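Local coordinates for protein adenylate kinase (Desulfovibrio gigas, PDB 2XB4) that probably catalyses the reversible transfer of the terminal phosphate of ATP to AMP, giving two ADP, and carries a metal ion in its LID domain, at residues K192-A195 and G199-Y202; I176-N179 and T184-A187; R127-K130 and N134-N137. All coordinates share one frame; numbering follows the deposited sequence.

Contact 1: residues K192-A195 and G199-Y202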
ATOM      1  N   LYS A 192      13.830  29.918 -21.920  1.00 13.75           N
ATOM      2  CA  LYS A 192      12.886  30.875 -22.444  1.00 15.53           C
ATOM      3  C   LYS A 192      13.582  32.152 -22.947  1.00 17.31           C
ATOM      4  O   LYS A 192      13.242  32.707 -24.014  1.00 17.89           O
ATOM      5  CB  LYS A 192      11.850  31.225 -21.389  1.00 15.03           C
ATOM      6  CG  LYS A 192      10.633  32.027 -21.828  1.00 19.82           C
ATOM      7  CD  LYS A 192       9.630  32.248 -20.592  1.00 22.01           C
ATOM      8  CE  LYS A 192       8.616  33.290 -21.100  1.00 34.64           C
ATOM      9  NZ  LYS A 192       7.397  33.554 -20.246  1.00 39.63           N
ATOM     10  N   ASN A 193      14.454  32.662 -22.093  1.00 15.82           N
ATOM     11  CA  ASN A 193      15.118  33.938 -22.323  1.00 18.34           C
ATOM     12  C   ASN A 193      16.115  33.953 -23.468  1.00 18.22           C
ATOM     13  O   ASN A 193      16.528  35.030 -23.849  1.00 21.09           O
ATOM     14  CB  ASN A 193      15.704  34.469 -21.013  1.00 15.76           C
ATOM     15  CG  ASN A 193      14.578  34.988 -20.089  1.00 24.59           C
ATOM     16  OD1 ASN A 193      13.561  35.460 -20.579  1.00 27.86           O
ATOM     17  ND2 ASN A 193      14.745  34.877 -18.796  1.00 25.30           N
ATOM     18  N   MET A 194      16.502  32.798 -24.013  1.00 17.25           N
ATOM     19  CA  MET A 194      17.432  32.783 -25.144  1.00 18.92           C
ATOM     20  C   MET A 194      16.770  32.163 -26.377  1.00 18.17           C
ATOM     21  O   MET A 194      17.405  32.013 -27.433  1.00 17.39           O
ATOM     22  CB  MET A 194      18.703  31.985 -24.784  1.00 18.58           C
ATOM     23  CG  MET A 194      18.420  30.486 -24.652  1.00 22.75           C
ATOM     24  SD  MET A 194      19.908  29.362 -24.563  1.00 30.43           S
ATOM     25  CE  MET A 194      20.662  30.276 -23.250  1.00 24.30           C
ATOM     26  N   ALA A 195      15.515  31.707 -26.231  1.00 17.58           N
ATOM     27  CA  ALA A 195      14.845  31.050 -27.370  1.00 17.16           C
ATOM     28  C   ALA A 195      14.968  31.885 -28.684  1.00 20.01           C
ATOM     29  O   ALA A 195      15.339  31.341 -29.740  1.00 20.68           O
ATOM     30  CB  ALA A 195      13.321  30.779 -27.039  1.00 17.07           C
ATOM     31  N   GLY A 199      17.063  30.495 -31.814  1.00 24.69           N
ATOM     32  CA  GLY A 199      16.258  29.963 -32.939  1.00 25.73           C
ATOM     33  C   GLY A 199      15.474  28.728 -32.496  1.00 26.05           C
ATOM     34  O   GLY A 199      15.251  27.815 -33.299  1.00 27.15           O
ATOM     35  N   PHE A 200      15.049  28.663 -31.222  1.00 23.23           N
ATOM     36  CA  PHE A 200      14.072  27.601 -30.836  1.00 21.60           C
ATOM     37  C   PHE A 200      12.766  28.175 -30.312  1.00 21.42           C
ATOM     38  O   PHE A 200      12.705  29.365 -30.033  1.00 23.21           O
ATOM     39  CB  PHE A 200      14.664  26.514 -29.901  1.00 21.47           C
ATOM     40  CG  PHE A 200      15.197  27.032 -28.542  1.00 18.40           C
ATOM     41  CD1 PHE A 200      14.339  27.241 -27.484  1.00 17.20           C
ATOM     42  CD2 PHE A 200      16.563  27.293 -28.380  1.00 17.32           C
ATOM     43  CE1 PHE A 200      14.828  27.656 -26.208  1.00 16.51           C
ATOM     44  CE2 PHE A 200      17.114  27.657 -27.093  1.00 16.42           C
ATOM     45  CZ  PHE A 200      16.214  27.861 -26.001  1.00 12.60           C
ATOM     46  N   VAL A 201      11.712  27.368 -30.248  1.00 18.97           N
ATOM     47  CA  VAL A 201      10.448  27.885 -29.832  1.00 19.97           C
ATOM     48  C   VAL A 201      10.127  27.409 -28.392  1.00 19.45           C
ATOM     49  O   VAL A 201      10.283  26.258 -28.083  1.00 16.27           O
ATOM     50  CB  VAL A 201       9.336  27.490 -30.850  1.00 20.06           C
ATOM     51  CG1 VAL A 201       7.946  27.793 -30.299  1.00 25.41           C
ATOM     52  CG2 VAL A 201       9.539  28.169 -32.330  1.00 19.78           C
ATOM     53  N   TYR A 202       9.708  28.335 -27.523  1.00 18.26           N
ATOM     54  CA  TYR A 202       9.406  28.007 -26.131  1.00 18.02           C
ATOM     55  C   TYR A 202       7.876  27.950 -26.000  1.00 19.55           C
ATOM     56  O   TYR A 202       7.162  28.950 -26.289  1.00 19.52           O
ATOM     57  CB  TYR A 202       9.952  29.088 -25.214  1.00 17.18           C
ATOM     58  CG  TYR A 202       9.874  28.715 -23.697  1.00 15.90           C
ATOM     59  CD1 TYR A 202      10.920  28.029 -23.084  1.00 17.64           C
ATOM     60  CD2 TYR A 202       8.767  29.088 -22.912  1.00 18.19           C
ATOM     61  CE1 TYR A 202      10.909  27.742 -21.717  1.00 15.89           C
ATOM     62  CE2 TYR A 202       8.706  28.755 -21.496  1.00 15.78           C
ATOM     63  CZ  TYR A 202       9.808  28.111 -20.939  1.00 15.38           C
ATOM     64  OH  TYR A 202       9.906  27.802 -19.606  1.00 14.82           O
TER
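Lys-192 and Tyr-202 meet where the helix-to-strand connection of the P-loop kinase core turns into 201-206, an outermost strand of its parallel sheet. The lysine chain passes at about a right angle over one face of the tyrosine ring in a CH-pi contact, with CB of Lys-192 3.6 Å from the ring centroid of Tyr-202 and only 9° off the ring normal. From there the chain, trans about its first bond (chi1 -169°) and extended beyond, runs on across the ring to the salt bridge of NZ with Glu-204. This is the solvent side, where Lys-192 is exposed.

The buried side gathers round Ala-195, which is enclosed together with Phe-200. CA of Ala-195 sits over one face of the Phe-200 ring, offset toward the rim, while Ala-195 CB reaches Phe-200 CE1 at 3.6 Å. Met-194 adds a Met-aromatic contact, its SD at the ring edge 5.3 Å from the centroid of Phe-200. Where helix 195-198 ends at Gly-199, just before strand 201-206, the carbonyl of Ala-195 takes two backbone donors, Phe-200 N at 3.1 Å from Ala-195 O and, more weakly, Gly-199 N at 2.8 Å from the same oxygen.

Contact 2: residues I176-N179 and T184-A187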
ATOM      1  N   ILE A 176      12.346  22.461  -4.958  1.00 12.92           N
ATOM      2  CA  ILE A 176      13.356  22.548  -5.966  1.00 10.66           C
ATOM      3  C   ILE A 176      12.712  23.033  -7.271  1.00 11.53           C
ATOM      4  O   ILE A 176      13.251  23.913  -7.934  1.00 10.96           O
ATOM      5  CB  ILE A 176      14.018  21.174  -6.207  1.00 10.68           C
ATOM      6  CG1 ILE A 176      14.831  20.789  -4.942  1.00 11.23           C
ATOM      7  CG2 ILE A 176      14.947  21.200  -7.484  1.00  8.06           C
ATOM      8  CD1 ILE A 176      15.023  19.160  -4.850  1.00 12.04           C
ATOM      9  N   TYR A 177      11.563  22.447  -7.644  1.00  9.59           N
ATOM     10  CA  TYR A 177      10.974  22.780  -8.974  1.00 10.17           C
ATOM     11  C   TYR A 177      10.659  24.301  -9.016  1.00 11.85           C
ATOM     12  O   TYR A 177      11.044  25.050  -9.974  1.00 10.00           O
ATOM     13  CB  TYR A 177       9.688  21.980  -9.266  1.00  8.38           C
ATOM     14  CG  TYR A 177       9.233  22.315 -10.705  1.00  8.30           C
ATOM     15  CD1 TYR A 177       9.852  21.682 -11.799  1.00 10.64           C
ATOM     16  CD2 TYR A 177       8.339  23.385 -10.964  1.00 10.64           C
ATOM     17  CE1 TYR A 177       9.545  22.031 -13.108  1.00 10.90           C
ATOM     18  CE2 TYR A 177       7.999  23.761 -12.276  1.00 13.62           C
ATOM     19  CZ  TYR A 177       8.614  23.065 -13.342  1.00 14.39           C
ATOM     20  OH  TYR A 177       8.315  23.413 -14.648  1.00 13.18           O
ATOM     21  N   TYR A 178      10.067  24.808  -7.924  1.00 11.01           N
ATOM     22  CA  TYR A 178       9.535  26.187  -8.024  1.00 12.44           C
ATOM     23  C   TYR A 178      10.529  27.280  -7.617  1.00 13.23           C
ATOM     24  O   TYR A 178      10.188  28.464  -7.608  1.00 14.46           O
ATOM     25  CB  TYR A 178       8.262  26.315  -7.196  1.00 10.52           C
ATOM     26  CG  TYR A 178       7.052  25.659  -7.891  1.00 13.71           C
ATOM     27  CD1 TYR A 178       6.212  26.408  -8.752  1.00 12.87           C
ATOM     28  CD2 TYR A 178       6.741  24.319  -7.647  1.00  8.50           C
ATOM     29  CE1 TYR A 178       5.096  25.808  -9.421  1.00 11.87           C
ATOM     30  CE2 TYR A 178       5.613  23.672  -8.243  1.00 11.24           C
ATOM     31  CZ  TYR A 178       4.796  24.423  -9.160  1.00 11.39           C
ATOM     32  OH  TYR A 178       3.657  23.882  -9.715  1.00 13.32           O
ATOM     33  N   ASN A 179      11.765  26.872  -7.354  1.00 13.21           N
ATOM     34  CA  ASN A 179      12.863  27.779  -6.955  1.00 13.49           C
ATOM     35  C   ASN A 179      13.247  28.600  -8.210  1.00 13.27           C
ATOM     36  O   ASN A 179      13.857  28.072  -9.199  1.00 11.66           O
ATOM     37  CB  ASN A 179      13.994  26.886  -6.366  1.00 15.22           C
ATOM     38  CG  ASN A 179      15.297  27.601  -6.175  1.00 16.73           C
ATOM     39  OD1 ASN A 179      15.422  28.813  -6.391  1.00 13.34           O
ATOM     40  ND2 ASN A 179      16.338  26.808  -5.854  1.00 15.51           N
ATOM     41  N   THR A 184      14.400  24.587 -10.748  1.00 11.52           N
ATOM     42  CA  THR A 184      14.040  24.144 -12.099  1.00  9.81           C
ATOM     43  C   THR A 184      13.305  25.182 -12.919  1.00 12.01           C
ATOM     44  O   THR A 184      13.542  25.258 -14.112  1.00 11.62           O
ATOM     45  CB  THR A 184      13.231  22.850 -12.005  1.00 12.09           C
ATOM     46  OG1 THR A 184      13.902  22.010 -11.067  1.00  8.75           O
ATOM     47  CG2 THR A 184      13.223  22.154 -13.367  1.00 10.34           C
ATOM     48  N   LEU A 185      12.405  25.974 -12.298  1.00 11.39           N
ATOM     49  CA  LEU A 185      11.847  27.104 -13.004  1.00 12.25           C
ATOM     50  C   LEU A 185      12.927  28.083 -13.487  1.00 11.62           C
ATOM     51  O   LEU A 185      12.764  28.633 -14.606  1.00 12.47           O
ATOM     52  CB  LEU A 185      10.783  27.904 -12.138  1.00 10.08           C
ATOM     53  CG  LEU A 185       9.340  27.358 -12.049  1.00 16.54           C
ATOM     54  CD1 LEU A 185       8.479  28.435 -11.314  1.00 16.37           C
ATOM     55  CD2 LEU A 185       8.751  27.078 -13.495  1.00 13.19           C
ATOM     56  N   ALA A 186      13.940  28.389 -12.647  1.00  9.39           N
ATOM     57  CA  ALA A 186      15.030  29.285 -13.120  1.00 11.45           C
ATOM     58  C   ALA A 186      15.708  28.611 -14.361  1.00 11.57           C
ATOM     59  O   ALA A 186      16.046  29.320 -15.303  1.00 12.46           O
ATOM     60  CB  ALA A 186      16.018  29.529 -12.001  1.00  9.54           C
ATOM     61  N   ALA A 187      15.867  27.271 -14.350  1.00  9.72           N
ATOM     62  CA  ALA A 187      16.450  26.595 -15.510  1.00 11.28           C
ATOM     63  C   ALA A 187      15.581  26.752 -16.771  1.00 12.79           C
ATOM     64  O   ALA A 187      16.111  27.074 -17.894  1.00 14.67           O
ATOM     65  CB  ALA A 187      16.746  25.090 -15.231  1.00  9.63           C
TER
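The ring of Tyr-177 is met obliquely by Thr-184 and Leu-185, while Tyr-178 CD2 lies at its edge and in its plane. One face of the Tyr-178 ring in turn carries CD2 of Tyr-177, 3.7 Å above the plane and over its centre. Although CB of Tyr-177 points away from residues 184-187, a chi1 of -175°, which sets CG opposite the backbone N, brings the ring back beside them. There CD1 of Tyr-177 is 3.6 Å from CB of Thr-184, and CE2 of Tyr-177 is 3.6 Å from CD2 of Leu-185.

Backbone bonds join the end of one helix to the start of the next. Leu-185 N donates to Tyr-177 O at 2.8 Å, nearly in line with the carbonyl, and Thr-184 N to Ile-176 O at 3.1 Å; Ala-186 N reaches Asn-179 O only weakly. The Asn-179 side chain bonds to Val-181 and Asp-182 in the intervening loop, and its ND2 also to Asp-54 O of a second subunit. Thr-184 OG1 is hydrogen-bonded to the carbonyl of Arg-87, a predicted AMP-binding residue. The corner between helices 167-177 and 184-192 lies against Phe-6 of strand 2-6, helix 116-124 at Tyr-178 and helix 89-101 at Ala-186.

Contact 3: residues R127-K130 and N134-N137. With ZN (zinc ion), chain B.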
ATOM      1  N   ARG A 127      -7.322   9.215  -6.119  1.00  9.25           N
ATOM      2  CA  ARG A 127      -7.982   8.075  -5.403  1.00 11.36           C
ATOM      3  C   ARG A 127      -7.898   6.911  -6.356  1.00 13.40           C
ATOM      4  O   ARG A 127      -8.146   7.090  -7.544  1.00 13.77           O
ATOM      5  CB  ARG A 127      -9.451   8.365  -5.072  1.00 10.53           C
ATOM      6  CG  ARG A 127      -9.548   9.507  -3.934  1.00 12.71           C
ATOM      7  CD  ARG A 127      -8.924   9.044  -2.563  1.00 14.96           C
ATOM      8  NE  ARG A 127      -9.049  10.076  -1.515  1.00 15.21           N
ATOM      9  CZ  ARG A 127      -8.190  11.081  -1.291  1.00 18.69           C
ATOM     10  NH1 ARG A 127      -7.116  11.265  -2.071  1.00 14.82           N
ATOM     11  NH2 ARG A 127      -8.464  11.960  -0.316  1.00 20.20           N
ATOM     12  N   ILE A 128      -7.441   5.738  -5.859  1.00 14.10           N
ATOM     13  CA  ILE A 128      -7.230   4.595  -6.762  1.00 12.18           C
ATOM     14  C   ILE A 128      -8.397   3.649  -6.593  1.00 13.28           C
ATOM     15  O   ILE A 128      -8.777   3.307  -5.465  1.00 13.58           O
ATOM     16  CB  ILE A 128      -5.963   3.812  -6.354  1.00 15.04           C
ATOM     17  CG1 ILE A 128      -4.750   4.719  -6.268  1.00 16.27           C
ATOM     18  CG2 ILE A 128      -5.694   2.629  -7.370  1.00 10.11           C
ATOM     19  CD1 ILE A 128      -4.743   5.835  -7.325  1.00 17.25           C
ATOM     20  N   CYS A 129      -8.971   3.200  -7.725  1.00 13.56           N
ATOM     21  CA  CYS A 129     -10.007   2.196  -7.714  1.00 12.39           C
ATOM     22  C   CYS A 129      -9.478   0.790  -7.434  1.00 14.26           C
ATOM     23  O   CYS A 129      -8.531   0.306  -8.096  1.00 15.33           O
ATOM     24  CB  CYS A 129     -10.723   2.240  -9.091  1.00 11.86           C
ATOM     25  SG  CYS A 129     -12.037   0.945  -9.322  1.00 15.66           S
ATOM     26  N   LYS A 130     -10.117   0.111  -6.493  1.00 14.05           N
ATOM     27  CA  LYS A 130      -9.770  -1.274  -6.148  1.00 16.29           C
ATOM     28  C   LYS A 130      -9.944  -2.223  -7.308  1.00 17.17           C
ATOM     29  O   LYS A 130      -9.161  -3.168  -7.470  1.00 16.72           O
ATOM     30  CB  LYS A 130     -10.622  -1.740  -4.955  1.00 18.05           C
ATOM     31  CG  LYS A 130      -9.907  -2.858  -4.164  1.00 28.82           C
ATOM     32  CD  LYS A 130     -10.616  -3.322  -2.829  1.00 38.39           C
ATOM     33  CE  LYS A 130     -11.934  -4.139  -3.078  1.00 43.19           C
ATOM     34  NZ  LYS A 130     -11.911  -5.586  -2.552  1.00 42.94           N
ATOM     35  N   ASN A 134      -6.530   1.755 -13.434  1.00 21.19           N
ATOM     36  CA  ASN A 134      -6.495   2.661 -14.620  1.00 20.88           C
ATOM     37  C   ASN A 134      -7.586   3.719 -14.486  1.00 19.56           C
ATOM     38  O   ASN A 134      -7.445   4.776 -15.131  1.00 18.19           O
ATOM     39  CB  ASN A 134      -6.795   1.963 -15.982  1.00 23.22           C
ATOM     40  CG  ASN A 134      -5.751   0.860 -16.399  1.00 26.06           C
ATOM     41  OD1 ASN A 134      -4.628   0.803 -15.877  1.00 19.61           O
ATOM     42  ND2 ASN A 134      -6.136   0.033 -17.407  1.00 28.76           N
ATOM     43  N   HIS A 135      -8.655   3.465 -13.697  1.00 15.82           N
ATOM     44  CA  HIS A 135      -9.882   4.377 -13.678  1.00 15.58           C
ATOM     45  C   HIS A 135      -9.572   5.733 -12.996  1.00 14.15           C
ATOM     46  O   HIS A 135      -9.401   5.739 -11.810  1.00 15.24           O
ATOM     47  CB  HIS A 135     -11.062   3.710 -12.898  1.00 12.64           C
ATOM     48  CG  HIS A 135     -11.636   2.490 -13.593  1.00 18.18           C
ATOM     49  ND1 HIS A 135     -12.536   1.638 -12.976  1.00 13.87           N
ATOM     50  CD2 HIS A 135     -11.490   2.029 -14.861  1.00 14.58           C
ATOM     51  CE1 HIS A 135     -12.858   0.656 -13.814  1.00 16.55           C
ATOM     52  NE2 HIS A 135     -12.255   0.884 -14.969  1.00 16.45           N
ATOM     53  N   PRO A 136      -9.519   6.860 -13.749  1.00 14.16           N
ATOM     54  CA  PRO A 136      -9.031   8.094 -13.073  1.00 14.04           C
ATOM     55  C   PRO A 136     -10.061   8.690 -12.109  1.00 13.76           C
ATOM     56  O   PRO A 136     -11.236   8.874 -12.482  1.00 14.56           O
ATOM     57  CB  PRO A 136      -8.712   9.071 -14.262  1.00 14.95           C
ATOM     58  CG  PRO A 136      -8.511   8.180 -15.474  1.00 14.72           C
ATOM     59  CD  PRO A 136      -9.599   7.031 -15.214  1.00 13.08           C
ATOM     60  N   ASN A 137      -9.647   8.963 -10.872  1.00 12.37           N
ATOM     61  CA  ASN A 137     -10.511   9.619  -9.865  1.00 13.57           C
ATOM     62  C   ASN A 137      -9.637  10.616  -9.126  1.00 13.43           C
ATOM     63  O   ASN A 137      -8.533  10.264  -8.723  1.00 10.89           O
ATOM     64  CB  ASN A 137     -11.070   8.639  -8.808  1.00 10.38           C
ATOM     65  CG  ASN A 137     -12.144   7.631  -9.421  1.00 12.69           C
ATOM     66  OD1 ASN A 137     -11.776   6.544  -9.976  1.00 17.59           O
ATOM     67  ND2 ASN A 137     -13.404   7.948  -9.302  1.00 11.22           N
TER
HETATM   68 ZN    ZN B1224     -13.276   1.769 -11.095  1.00 14.25          ZN
HETATM   69  O   HOH W   1      -7.085   7.710 -10.107  1.00  9.46           O
HETATM   70  O   HOH W   2      -7.791   4.236 -10.124  1.00  9.34           O
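Arg-127 N donates to Asn-137 O at 3.1 Å from above the carbonyl plane, 42° out of it, the sole direct hydrogen bond between the two backbones. Two waters extend the link: one accepts from Asn-137 N and lies within hydrogen-bonding distance of Arg-127 O; the other accepts from Cys-129 N and lies 2.8 Å from His-135 O.

Farther along, the side chains of Cys-129 and His-135 converge on the zinc ion. Cys-129 SG binds it at 2.3 Å and His-135 ND1 at 2.0 Å. The sulfur, turned trans to its own amide nitrogen (chi1 177°), stands 3.8 Å from His-135 ND1 and oblique to the imidazole ring. CB of Arg-127 lies 4.1 Å from CB of Asn-137, and the arginine bends away to give NH1 to Met-124 O.

Cys-151 and Cys-154 complete a site of three cysteines and one histidine. In the crystal NE2 of His-135 also bonds to Thr-15 OG1 of a third subunit, so that both imidazole nitrogens are engaged and the ring is held in rotation. The site, which also accepts iron, ties strand 128-129 to the loop 134-137 of the LID through the metal; three thiolates would probably more than offset the charge of a zinc ion.

In the fold
Contacts 1 and 2 share helix 184-192, contact 2 at its start and contact 1 at its end, with centres about 17 Å apart; both belong to the CORE domain. Contact 3 is remote, its centre about 38 Å from that of contact 1 and across the chain's centre. Contact 2 is the most central of the three and joins two helices by backbone bonds and aromatic packing near predicted AMP-binding residues. In contact 1 a buried phenylalanine and alanine give way to an exposed lysine at the sheet margin. Contact 3, though peripheral, is buried; apolar packing is slight there, and a metal and waters replace it.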